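Local atomic coordinates of putative alpha-L-fucosidase (PDB entry 3GZA), a protein that is a putative alpha-L-fucosidase of glycoside hydrolase family 29, and so probably hydrolyses alpha-L-fucosyl linkages in glycans. Residues Lys159-Cys162 and Glu163-Thr167; Ile179-Asp182 and Gly183-Asp187; Gly192-Val195 and Glu196-Val199; Phe208-Ile212 and Asp213-Phe217; Asp250-Glu253 and Leu254-Gly258. All coordinates share one frame; numbering follows the deposited sequence.

Contact 1 (Lys159-Cys162 and Glu163-Thr167); sequences KRLC and EKMVT. With EDO (1,2-ethanediol), chain K.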
# COMPACT_ATOMS: atom_id res chain seq x y z
N LYS A 159 3.08 -14.09 0.60
CA LYS A 159 2.42 -15.24 0.02
C LYS A 159 0.90 -15.23 0.33
O LYS A 159 0.09 -15.50 -0.55
CB LYS A 159 3.07 -16.53 0.53
CG LYS A 159 4.46 -16.77 -0.13
CD LYS A 159 5.40 -17.73 0.58
CE LYS A 159 4.86 -19.09 0.74
NZ LYS A 159 5.96 -19.94 1.37
N ARG A 160 0.55 -14.94 1.57
CA ARG A 160 -0.87 -14.87 1.93
C ARG A 160 -1.55 -13.74 1.21
O ARG A 160 -2.70 -13.87 0.82
CB ARG A 160 -1.07 -14.74 3.45
CG ARG A 160 -0.77 -16.05 4.23
CD ARG A 160 -1.12 -15.89 5.68
NE ARG A 160 -0.26 -14.98 6.39
CZ ARG A 160 0.90 -15.33 6.96
NH1 ARG A 160 1.38 -16.58 6.92
NH2 ARG A 160 1.61 -14.42 7.55
N LEU A 161 -0.87 -12.60 1.06
CA LEU A 161 -1.48 -11.45 0.36
C LEU A 161 -1.82 -11.88 -1.06
O LEU A 161 -2.92 -11.61 -1.58
CB LEU A 161 -0.51 -10.28 0.33
CG LEU A 161 -0.97 -9.09 -0.53
CD1 LEU A 161 -2.24 -8.36 0.01
CD2 LEU A 161 0.17 -8.09 -0.77
N CYS A 162 -0.87 -12.56 -1.69
CA CYS A 162 -1.08 -13.02 -3.07
C CYS A 162 -2.20 -14.02 -3.16
O CYS A 162 -3.06 -13.96 -4.07
CB CYS A 162 0.20 -13.61 -3.63
SG CYS A 162 1.49 -12.34 -3.88
N GLU A 163 -2.24 -14.96 -2.23
CA GLU A 163 -3.33 -15.95 -2.13
C GLU A 163 -4.68 -15.21 -2.01
O GLU A 163 -5.67 -15.58 -2.68
CB GLU A 163 -3.11 -16.89 -0.95
CG GLU A 163 -1.92 -17.84 -1.18
CD GLU A 163 -1.37 -18.49 0.05
OE1 GLU A 163 -1.95 -18.32 1.13
OE2 GLU A 163 -0.32 -19.15 -0.07
N LYS A 164 -4.71 -14.19 -1.16
CA LYS A 164 -5.96 -13.43 -1.00
C LYS A 164 -6.36 -12.65 -2.25
O LYS A 164 -7.55 -12.62 -2.58
CB LYS A 164 -5.88 -12.52 0.21
CG LYS A 164 -5.95 -13.27 1.54
CD LYS A 164 -5.80 -12.31 2.68
CE LYS A 164 -5.95 -12.95 4.04
NZ LYS A 164 -5.75 -11.85 5.08
N MSE A 165 -5.41 -12.07 -2.96
CA MSE A 165 -5.68 -11.37 -4.21
C MSE A 165 -6.24 -12.34 -5.23
O MSE A 165 -7.25 -12.08 -5.88
CB MSE A 165 -4.45 -10.66 -4.76
CG MSE A 165 -4.01 -9.43 -3.93
SE MSE A 165 -2.64 -8.42 -4.81
CE MSE A 165 -1.19 -9.62 -4.78
N VAL A 166 -5.60 -13.50 -5.34
CA VAL A 166 -6.05 -14.55 -6.26
C VAL A 166 -7.44 -14.98 -5.89
O VAL A 166 -8.27 -15.19 -6.75
CB VAL A 166 -5.04 -15.69 -6.32
CG1 VAL A 166 -5.55 -16.91 -7.13
CG2 VAL A 166 -3.69 -15.23 -6.91
N THR A 167 -7.71 -15.09 -4.61
CA THR A 167 -9.05 -15.53 -4.18
C THR A 167 -10.10 -14.50 -4.62
O THR A 167 -11.18 -14.87 -5.12
CB THR A 167 -9.10 -15.75 -2.66
OG1 THR A 167 -8.15 -16.76 -2.30
CG2 THR A 167 -10.50 -16.25 -2.20
C1 EDO K . -1.86 -11.28 4.14
O1 EDO K . -2.88 -11.98 4.95
C2 EDO K . -2.64 -10.06 3.56
O2 EDO K . -2.64 -8.96 4.42

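Contact 2 (Ile179-Asp182 and Gly183-Asp187); sequences IWFD and GGADD. With EPE (4-(2-hydroxyethyl)-1-piperazine ethanesulfonic acid), chain C.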
# COMPACT_ATOMS: atom_id res chain seq x y z
N ILE A 179 -5.97 -18.03 -15.66
CA ILE A 179 -5.24 -17.18 -14.70
C ILE A 179 -3.80 -17.32 -15.19
O ILE A 179 -3.29 -18.45 -15.27
CB ILE A 179 -5.31 -17.58 -13.23
CG1 ILE A 179 -6.72 -17.32 -12.66
CG2 ILE A 179 -4.21 -16.83 -12.43
CD1 ILE A 179 -7.19 -15.87 -12.59
N TRP A 180 -3.18 -16.19 -15.54
CA TRP A 180 -1.83 -16.10 -16.05
C TRP A 180 -1.00 -15.31 -15.06
O TRP A 180 -1.25 -14.14 -14.84
CB TRP A 180 -1.84 -15.35 -17.37
CG TRP A 180 -0.54 -15.12 -18.13
CD1 TRP A 180 0.75 -15.25 -17.66
CD2 TRP A 180 -0.42 -14.65 -19.48
NE1 TRP A 180 1.64 -14.95 -18.64
CE2 TRP A 180 0.95 -14.57 -19.77
CE3 TRP A 180 -1.35 -14.31 -20.47
CZ2 TRP A 180 1.42 -14.14 -20.99
CZ3 TRP A 180 -0.88 -13.89 -21.70
CH2 TRP A 180 0.49 -13.75 -21.93
N PHE A 181 -0.01 -15.95 -14.48
CA PHE A 181 0.91 -15.29 -13.57
C PHE A 181 2.15 -14.86 -14.32
O PHE A 181 2.72 -15.66 -15.10
CB PHE A 181 1.30 -16.23 -12.46
CG PHE A 181 0.16 -16.57 -11.54
CD1 PHE A 181 -0.16 -15.71 -10.52
CD2 PHE A 181 -0.50 -17.78 -11.61
CE1 PHE A 181 -1.19 -15.99 -9.62
CE2 PHE A 181 -1.58 -18.05 -10.72
CZ PHE A 181 -1.89 -17.14 -9.74
N ASP A 182 2.59 -13.62 -14.09
CA ASP A 182 3.82 -13.07 -14.72
C ASP A 182 5.04 -13.88 -14.37
O ASP A 182 5.55 -13.77 -13.28
CB ASP A 182 3.99 -11.60 -14.24
CG ASP A 182 5.26 -10.96 -14.71
OD1 ASP A 182 5.87 -11.46 -15.70
OD2 ASP A 182 5.62 -9.92 -14.09
N GLY A 183 5.54 -14.63 -15.33
CA GLY A 183 6.65 -15.51 -15.03
C GLY A 183 6.31 -16.66 -14.12
O GLY A 183 7.20 -17.27 -13.53
N GLY A 184 5.02 -16.98 -14.01
CA GLY A 184 4.50 -18.06 -13.17
C GLY A 184 4.37 -17.61 -11.71
O GLY A 184 4.63 -16.47 -11.39
N ALA A 185 4.04 -18.58 -10.85
CA ALA A 185 3.85 -18.31 -9.42
C ALA A 185 4.86 -19.09 -8.59
O ALA A 185 4.66 -19.34 -7.40
CB ALA A 185 2.40 -18.62 -9.03
N ASP A 186 5.98 -19.43 -9.24
CA ASP A 186 7.11 -20.05 -8.56
C ASP A 186 6.73 -21.35 -7.81
O ASP A 186 6.01 -22.20 -8.36
CB ASP A 186 7.78 -18.97 -7.69
CG ASP A 186 9.16 -19.35 -7.20
OD1 ASP A 186 10.10 -19.53 -8.01
OD2 ASP A 186 9.33 -19.51 -5.96
N ASP A 187 7.21 -21.51 -6.58
CA ASP A 187 7.15 -22.77 -5.87
C ASP A 187 6.43 -22.58 -4.54
O ASP A 187 6.93 -21.88 -3.68
CB ASP A 187 8.61 -23.24 -5.65
CG ASP A 187 8.72 -24.55 -4.93
OD1 ASP A 187 7.71 -25.10 -4.41
OD2 ASP A 187 9.88 -25.09 -4.87
N1 EPE C . 8.78 -14.34 -20.07
C2 EPE C . 8.50 -12.91 -20.28
C3 EPE C . 9.83 -12.35 -20.80
N4 EPE C . 10.15 -12.95 -22.10
C5 EPE C . 10.43 -14.33 -21.86
C6 EPE C . 9.12 -14.97 -21.32
C7 EPE C . 11.20 -12.14 -22.72
C8 EPE C . 11.90 -12.64 -23.96
O8 EPE C . 11.04 -12.79 -25.07
C9 EPE C . 7.80 -14.99 -19.17
C10 EPE C . 6.57 -15.32 -19.94
S EPE C . 5.24 -16.04 -18.93
O1S EPE C . 4.41 -16.55 -19.99
O2S EPE C . 4.61 -14.98 -18.16
O3S EPE C . 5.77 -17.15 -18.09

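Contact 3 (Gly192-Val195 and Glu196-Val199); sequences GPDV and EPIV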
# COMPACT_ATOMS: atom_id res chain seq x y z
N GLY A 192 6.93 -18.99 -3.50
CA GLY A 192 5.66 -18.78 -4.21
C GLY A 192 4.42 -19.01 -3.36
O GLY A 192 4.43 -19.78 -2.41
N PRO A 193 3.32 -18.34 -3.73
CA PRO A 193 2.05 -18.47 -3.02
C PRO A 193 1.38 -19.76 -3.38
O PRO A 193 1.58 -20.26 -4.51
CB PRO A 193 1.26 -17.28 -3.53
CG PRO A 193 1.72 -17.06 -4.86
CD PRO A 193 3.21 -17.35 -4.80
N ASP A 194 0.56 -20.30 -2.48
CA ASP A 194 -0.05 -21.58 -2.71
C ASP A 194 -1.40 -21.34 -3.40
O ASP A 194 -2.49 -21.42 -2.80
CB ASP A 194 -0.20 -22.32 -1.41
CG ASP A 194 -0.46 -23.82 -1.60
OD1 ASP A 194 -0.50 -24.30 -2.77
OD2 ASP A 194 -0.68 -24.51 -0.58
N VAL A 195 -1.29 -21.09 -4.71
CA VAL A 195 -2.43 -20.66 -5.52
C VAL A 195 -3.17 -21.74 -6.30
O VAL A 195 -4.34 -21.55 -6.64
CB VAL A 195 -2.02 -19.51 -6.50
CG1 VAL A 195 -1.73 -18.21 -5.68
CG2 VAL A 195 -0.79 -19.88 -7.36
N GLU A 196 -2.54 -22.87 -6.57
CA GLU A 196 -3.19 -23.88 -7.37
C GLU A 196 -4.45 -24.39 -6.67
O GLU A 196 -5.49 -24.54 -7.33
CB GLU A 196 -2.24 -25.04 -7.75
CG GLU A 196 -2.89 -25.93 -8.76
CD GLU A 196 -2.26 -27.30 -8.87
OE1 GLU A 196 -1.13 -27.55 -8.35
OE2 GLU A 196 -2.93 -28.17 -9.50
N PRO A 197 -4.41 -24.60 -5.34
CA PRO A 197 -5.66 -25.06 -4.71
C PRO A 197 -6.78 -24.07 -4.77
O PRO A 197 -7.96 -24.47 -4.76
CB PRO A 197 -5.26 -25.28 -3.26
CG PRO A 197 -3.80 -25.49 -3.29
CD PRO A 197 -3.29 -24.62 -4.36
N ILE A 198 -6.44 -22.79 -4.77
CA ILE A 198 -7.45 -21.71 -4.85
C ILE A 198 -8.12 -21.74 -6.23
O ILE A 198 -9.34 -21.73 -6.35
CB ILE A 198 -6.84 -20.34 -4.58
CG1 ILE A 198 -6.28 -20.26 -3.18
CG2 ILE A 198 -7.88 -19.21 -4.77
CD1 ILE A 198 -5.41 -19.02 -3.01
N VAL A 199 -7.30 -21.84 -7.27
CA VAL A 199 -7.82 -21.89 -8.64
C VAL A 199 -8.62 -23.19 -8.80
O VAL A 199 -9.74 -23.21 -9.35
CB VAL A 199 -6.69 -21.72 -9.67
CG1 VAL A 199 -7.27 -21.90 -11.11
CG2 VAL A 199 -6.00 -20.39 -9.49
O HOH W 1 -0.02 -23.84 -5.50

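Contact 4 (Phe208-Ile212 and Asp213-Phe217); sequences FYHNI and DRADF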
# COMPACT_ATOMS: atom_id res chain seq x y z
N PHE A 208 -4.80 -22.94 -15.68
CA PHE A 208 -3.85 -22.51 -14.64
C PHE A 208 -2.47 -22.36 -15.30
O PHE A 208 -1.88 -23.35 -15.78
CB PHE A 208 -3.79 -23.53 -13.52
CG PHE A 208 -2.84 -23.16 -12.41
CD1 PHE A 208 -3.24 -22.32 -11.37
CD2 PHE A 208 -1.53 -23.63 -12.43
CE1 PHE A 208 -2.36 -21.98 -10.37
CE2 PHE A 208 -0.65 -23.28 -11.43
CZ PHE A 208 -1.06 -22.47 -10.40
N TYR A 209 -1.97 -21.12 -15.38
CA TYR A 209 -0.71 -20.84 -16.05
C TYR A 209 0.07 -19.86 -15.19
O TYR A 209 -0.14 -18.63 -15.32
CB TYR A 209 -0.99 -20.35 -17.47
CG TYR A 209 0.24 -20.03 -18.22
CD1 TYR A 209 1.06 -21.03 -18.70
CD2 TYR A 209 0.60 -18.73 -18.48
CE1 TYR A 209 2.22 -20.74 -19.37
CE2 TYR A 209 1.81 -18.43 -19.13
CZ TYR A 209 2.60 -19.45 -19.55
OH TYR A 209 3.81 -19.27 -20.17
N HIS A 210 1.01 -20.28 -14.35
CA HIS A 210 1.56 -21.61 -14.17
C HIS A 210 2.44 -21.53 -12.93
O HIS A 210 2.69 -20.45 -12.43
CB HIS A 210 2.44 -22.03 -15.37
CG HIS A 210 3.50 -21.04 -15.70
ND1 HIS A 210 4.83 -21.24 -15.41
CD2 HIS A 210 3.42 -19.83 -16.33
CE1 HIS A 210 5.53 -20.19 -15.84
NE2 HIS A 210 4.70 -19.34 -16.43
N ASN A 211 2.88 -22.67 -12.43
CA ASN A 211 3.87 -22.68 -11.35
C ASN A 211 4.76 -23.92 -11.48
O ASN A 211 4.71 -24.62 -12.50
CB ASN A 211 3.24 -22.51 -9.98
CG ASN A 211 2.53 -23.75 -9.48
OD1 ASN A 211 2.44 -24.76 -10.18
ND2 ASN A 211 1.99 -23.65 -8.26
N ILE A 212 5.61 -24.18 -10.48
CA ILE A 212 6.51 -25.30 -10.60
C ILE A 212 5.85 -26.64 -10.72
O ILE A 212 6.45 -27.59 -11.15
CB ILE A 212 7.53 -25.28 -9.40
CG1 ILE A 212 8.80 -26.04 -9.71
CG2 ILE A 212 6.86 -25.74 -8.07
CD1 ILE A 212 9.90 -25.66 -8.76
N ASP A 213 4.62 -26.74 -10.25
CA ASP A 213 3.88 -28.02 -10.22
C ASP A 213 3.03 -28.24 -11.46
O ASP A 213 2.76 -29.40 -11.82
CB ASP A 213 2.94 -28.07 -9.02
CG ASP A 213 3.66 -28.08 -7.71
OD1 ASP A 213 4.78 -28.64 -7.63
OD2 ASP A 213 3.13 -27.49 -6.72
N ARG A 214 2.58 -27.16 -12.07
CA ARG A 214 1.59 -27.23 -13.13
C ARG A 214 1.56 -26.08 -14.09
O ARG A 214 1.60 -24.91 -13.69
CB ARG A 214 0.21 -27.31 -12.43
CG ARG A 214 -0.96 -27.39 -13.38
CD ARG A 214 -2.25 -27.41 -12.62
NE ARG A 214 -3.43 -27.16 -13.43
CZ ARG A 214 -4.65 -27.04 -12.92
NH1 ARG A 214 -4.89 -27.25 -11.64
NH2 ARG A 214 -5.68 -26.78 -13.71
N ALA A 215 1.42 -26.40 -15.38
CA ALA A 215 1.16 -25.43 -16.44
C ALA A 215 0.14 -26.10 -17.37
O ALA A 215 0.37 -27.22 -17.83
CB ALA A 215 2.39 -25.10 -17.22
N ASP A 216 -0.98 -25.41 -17.58
CA ASP A 216 -2.00 -25.93 -18.50
C ASP A 216 -1.72 -25.64 -19.97
O ASP A 216 -2.40 -26.19 -20.85
CB ASP A 216 -3.38 -25.49 -18.08
CG ASP A 216 -3.86 -26.16 -16.83
OD1 ASP A 216 -3.28 -27.15 -16.33
OD2 ASP A 216 -4.95 -25.71 -16.35
N PHE A 217 -0.71 -24.84 -20.23
CA PHE A 217 -0.15 -24.63 -21.55
C PHE A 217 1.25 -24.10 -21.31
O PHE A 217 1.60 -23.83 -20.15
CB PHE A 217 -1.03 -23.74 -22.44
CG PHE A 217 -1.30 -22.39 -21.89
CD1 PHE A 217 -0.39 -21.41 -22.04
CD2 PHE A 217 -2.51 -22.10 -21.25
CE1 PHE A 217 -0.61 -20.19 -21.56
CE2 PHE A 217 -2.75 -20.88 -20.78
CZ PHE A 217 -1.82 -19.91 -20.96
O HOH W 2 0.88 -26.09 -6.93

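Contact 5 (Asp250-Glu253 and Leu254-Gly258); sequences DQLE and LLKHG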
# COMPACT_ATOMS: atom_id res chain seq x y z
N ASP A 250 17.67 -29.36 -24.08
CA ASP A 250 17.75 -27.98 -24.56
C ASP A 250 16.32 -27.48 -24.31
O ASP A 250 15.39 -27.75 -25.08
CB ASP A 250 18.16 -27.99 -26.04
CG ASP A 250 18.22 -26.60 -26.66
OD1 ASP A 250 17.48 -25.71 -26.20
OD2 ASP A 250 18.97 -26.45 -27.67
N GLN A 251 16.13 -26.74 -23.22
CA GLN A 251 14.79 -26.34 -22.84
C GLN A 251 14.06 -25.42 -23.81
O GLN A 251 12.85 -25.56 -23.97
CB GLN A 251 14.77 -25.73 -21.45
CG GLN A 251 15.33 -26.65 -20.41
CD GLN A 251 15.04 -26.17 -19.02
OE1 GLN A 251 14.32 -25.18 -18.82
NE2 GLN A 251 15.60 -26.85 -18.05
N LEU A 252 14.75 -24.45 -24.41
CA LEU A 252 14.07 -23.60 -25.38
C LEU A 252 13.61 -24.43 -26.53
O LEU A 252 12.53 -24.19 -27.01
CB LEU A 252 14.92 -22.44 -25.92
CG LEU A 252 14.90 -21.17 -25.11
CD1 LEU A 252 15.87 -20.18 -25.76
CD2 LEU A 252 13.52 -20.57 -24.95
N GLU A 253 14.42 -25.39 -26.98
CA GLU A 253 13.96 -26.24 -28.09
C GLU A 253 12.74 -27.03 -27.69
O GLU A 253 11.86 -27.22 -28.49
CB GLU A 253 15.05 -27.20 -28.55
CG GLU A 253 16.18 -26.50 -29.27
CD GLU A 253 15.76 -25.90 -30.58
OE1 GLU A 253 14.99 -26.53 -31.32
OE2 GLU A 253 16.22 -24.78 -30.87
N LEU A 254 12.71 -27.51 -26.45
CA LEU A 254 11.55 -28.24 -25.94
C LEU A 254 10.32 -27.34 -25.88
O LEU A 254 9.23 -27.79 -26.24
CB LEU A 254 11.92 -28.88 -24.58
CG LEU A 254 10.79 -29.57 -23.82
CD1 LEU A 254 10.21 -30.72 -24.69
CD2 LEU A 254 11.27 -30.06 -22.43
N LEU A 255 10.43 -26.07 -25.47
CA LEU A 255 9.25 -25.16 -25.50
C LEU A 255 8.74 -24.91 -26.90
O LEU A 255 7.55 -24.92 -27.15
CB LEU A 255 9.59 -23.83 -24.83
CG LEU A 255 9.90 -23.90 -23.33
CD1 LEU A 255 10.48 -22.56 -22.89
CD2 LEU A 255 8.64 -24.29 -22.49
N LYS A 256 9.67 -24.74 -27.85
CA LYS A 256 9.35 -24.45 -29.22
C LYS A 256 8.73 -25.57 -30.02
O LYS A 256 8.00 -25.31 -31.00
CB LYS A 256 10.64 -23.97 -29.93
CG LYS A 256 11.06 -22.57 -29.47
CD LYS A 256 12.43 -22.15 -30.00
CE LYS A 256 12.77 -20.72 -29.52
NZ LYS A 256 14.18 -20.42 -29.76
N HIS A 257 9.06 -26.80 -29.65
CA HIS A 257 8.63 -28.00 -30.37
C HIS A 257 7.74 -28.95 -29.58
O HIS A 257 7.05 -29.76 -30.18
CB HIS A 257 9.88 -28.82 -30.83
CG HIS A 257 10.69 -28.16 -31.92
ND1 HIS A 257 10.34 -28.24 -33.25
CD2 HIS A 257 11.83 -27.42 -31.88
CE1 HIS A 257 11.22 -27.58 -33.98
NE2 HIS A 257 12.15 -27.08 -33.17
N GLY A 258 7.84 -28.96 -28.26
CA GLY A 258 7.19 -29.98 -27.45
C GLY A 258 7.92 -31.32 -27.59
O GLY A 258 9.03 -31.41 -28.16
O HOH W 3 15.90 -22.65 -29.33

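Contact 1 (Lys159-Cys162 and Glu163-Thr167)
The carbonyl oxygen of Glu163, whose N is bonded to Lys159 O one turn back, is gripped by two donors: Thr167 N and, at 2.8 Å from Glu163 O, Thr167 OG1. They reach it from opposite faces of the carbonyl plane, the hydroxyl 37° out of it. The backbone ladder runs on with Lys164 N to Arg160 O at 2.8 Å and Val166 N to Cys162 O at 2.9 Å. The Glu163 side chain folds back beside its own N (chi1 -69°) and then extends, laying CG against Lys159 O at 3.1 Å. Its OE2 bonds to Asp194 N in the loop before helix 196-202, so a leucine in its place would probably leave that backbone N-H without its mate and loosen the hold between helix and loop. On another side of the helix the selenomethionine Met165 bends at its last torsion, bringing CE to 3.9 Å from Cys162 SG. The side that meets the second subunit is polar: Lys164, fully extended, gives NZ to ethanediol O1 at 2.9 Å, and the same molecule bonds to Glu49 of the second subunit, which also pairs with Arg160. Regular i to i+4 bonds, with Leu161, Cys162, Met165 and Val166 buried on one side and partly exposed charged residues on others, mark an amphipathic helix, here 148-171, of the kind that packs around a TIM barrel.

Contact 2 (Ile179-Asp182 and Gly183-Asp187)
A type II beta turn from Phe181 to Gly184 ends strand 178-181, at the mouth of the barrel where a sulfonate of the buffer HEPES is bound. The turn is closed by Gly184 N and Phe181 O, 2.9 Å apart, with the donor standing well above the carbonyl plane, 63° out of it. Gly183 holds the third position with positive phi, and a side chain there would run into Asp182 O. The turn presents Gly183 N outward to the sulfonate oxygen O2S of the buffer, at 3.0 Å. Trp180 NE1 meets that same O2S at 3.0 Å and almost straight (173°), the oxygen lying in the indole plane at the ring edge. One anionic oxygen is thus gripped by a backbone and a side-chain N-H, while Tyr209, His210 and Glu223 also bond to the buffer molecule, consistent with a polar pocket at the C-terminal ends of the barrel strands, where TIM-barrel glycosidases carry their active site. On the other side of the strand Phe181 CG lies beside its own N, anti to the carbonyl carbon (chi1 -67°), and this lays the ring under Ala185. The methyl CB of Ala185 sits over one ring face, 4.0 Å from the Phe181 centroid, a CH-pi contact. The ring of Phe181 is further packed by Ile129 of strand 124-129, Val166 of helix 148-171 and Val195 of the loop before helix 196-202, while the strand itself runs parallel between strands 124-129 and 207-209.

Contact 3 (Gly192-Val195 and Glu196-Val199)
Val195 and Val199 make the tight side of this contact. Val199 N bonds to Val195 O at 3.0 Å, nearly along the C=O axis and with an N-H...O angle of 167°, closing a full turn. Ile198 N makes a second, weak bond to Val195 O, at 3.1 Å and bent to 120°. Ile198 CD1 lies 3.8 Å from Asp194 O, while the buried side chain of Val195 is covered by Phe208 and by Val166 of helix 148-171. The other side is looser and wetter. Asp194, centre of an inverse gamma turn, has CG swung away from its own N (chi1 -163°), which carries the carboxylate forward to the Pro197 ring. There OD1 lies 3.2 Å from Pro197 CD, the two side chains crossing at about a right angle. A water joins the same Asp194 OD1, to which it donates at 2.8 Å, with Glu196 N, from which it accepts at 2.9 Å. Glu196 itself turns its carboxylate elsewhere, into a salt bridge with Arg214. Chemically, the opening turn of helix 196-202 has one amide satisfied through water and one residue, Pro197, with no N-H to offer; the Asp194 carboxylate beside this N-terminal end would probably be steadied by the helix dipole.

Contact 4 (Phe208-Ile212 and Asp213-Phe217)
Asp213 N meets Asn211 OD1 at 2.9 Å, coming from above the amide carbonyl plane, while a water links Asp213 OD2 to Asn211 ND2; Asp213 OD1 turns to Arg244 and Arg189. Next, Arg214 N is a second donor to Asn211 OD1, at 3.1 Å and almost in line with its C=O, so two successive amides grip the side-chain oxygen. The Asn211 amide can reach both because CG lies between its N and carbonyl carbon (chi1 75°). Arg214 O takes Asn211 N at 2.9 Å and lies at the edge of the Phe208 ring, in its plane. The Arg214 chain, extended from CG to NE, passes alongside Phe208 and places one guanidinium face over Phe208 CB, 3.6 Å from NE. Ala215 CB then rests on His210 CB, just past the cis peptide before His210. Asp216 N bonds to Phe208 O, and Asp216 OD2 receives Phe208 N in return at 2.9 Å, nearly straight at 175°. Side-on, Arg214 grips Asp216 with NE to OD1 (2.9 Å) and NH2 to OD2, while His13 also reaches OD2 and Asn200 takes Arg214 NH1. Last, Phe217 forms an offset stack with Tyr209, centroids 4.1 Å apart and planes at 15°; His210 CD2 covers the opposite face of the tyrosine ring. The chain so doubles back after strand 207-209, with Tyr209 OH and His210 NE2 bonded to the HEPES sulfonate. The buried Asp216 carboxylate is matched by a cation and several donors, which would probably keep it ionised, whereas Phe217 O is buried with no partner.

Contact 5 (Asp250-Glu253 and Leu254-Gly258)
This is a local contact along one short surface helix, 251-257, in which side chains a turn apart meet around ordinary helical bonds. Leu254 N bonds to Asp250 O, Leu255 N to Gln251 O and Lys256 N to Leu252 O, the last at 3.0 Å; His257 N to Glu253 O is weaker, bent to 134°. Asp250 is the N-cap: its OD1 accepts Glu253 N at 3.2 Å, from above the carboxylate plane, and so occupies an amide of the first turn. At the other end Gly258 leaves the helix with positive phi, its N still bonded to Leu254 O at 2.7 Å. Glu253 bends at chi2 (-66°) and runs side by side with His257, bringing OE1 to 3.3 Å from His257 CD2 at the ring edge. Its OE2 takes a water at 2.6 Å, which Lys256 NZ donates to at 2.8 Å, so the opposite charges meet through solvent. With an alanine in place of His257, Pro230 O is likely to lose the donor ND1, and Glu253 OE1 the ring edge beside it. Inward, Leu254 and Leu255 pack on Phe235 of strand 234-235; on the exposed side Leu252 CD2 lies 4.2 Å from Leu255 CD1.

In the fold
From the N terminus the five local contacts follow in series, each bridging about a turn of chain, and none encloses or crosses another. Contact 1, on helix 148-171, leads to contact 2 at the end of strand 178-181, where Val166 CG2 packs on Phe181 CE1. Contact 3 opens helix 196-202, and Asp187 O probably bonds to Gly192 N to join it to contact 2. Contact 4 brings in the neighbouring parallel strand 207-209, with Ala185 N probably bonded to His210 O. These four form a connected series of helices and barrel strands, though contacts 1 and 4 do not touch. Contact 5, centred about 16 Å from the centre of contact 4, stands apart on helix 251-257.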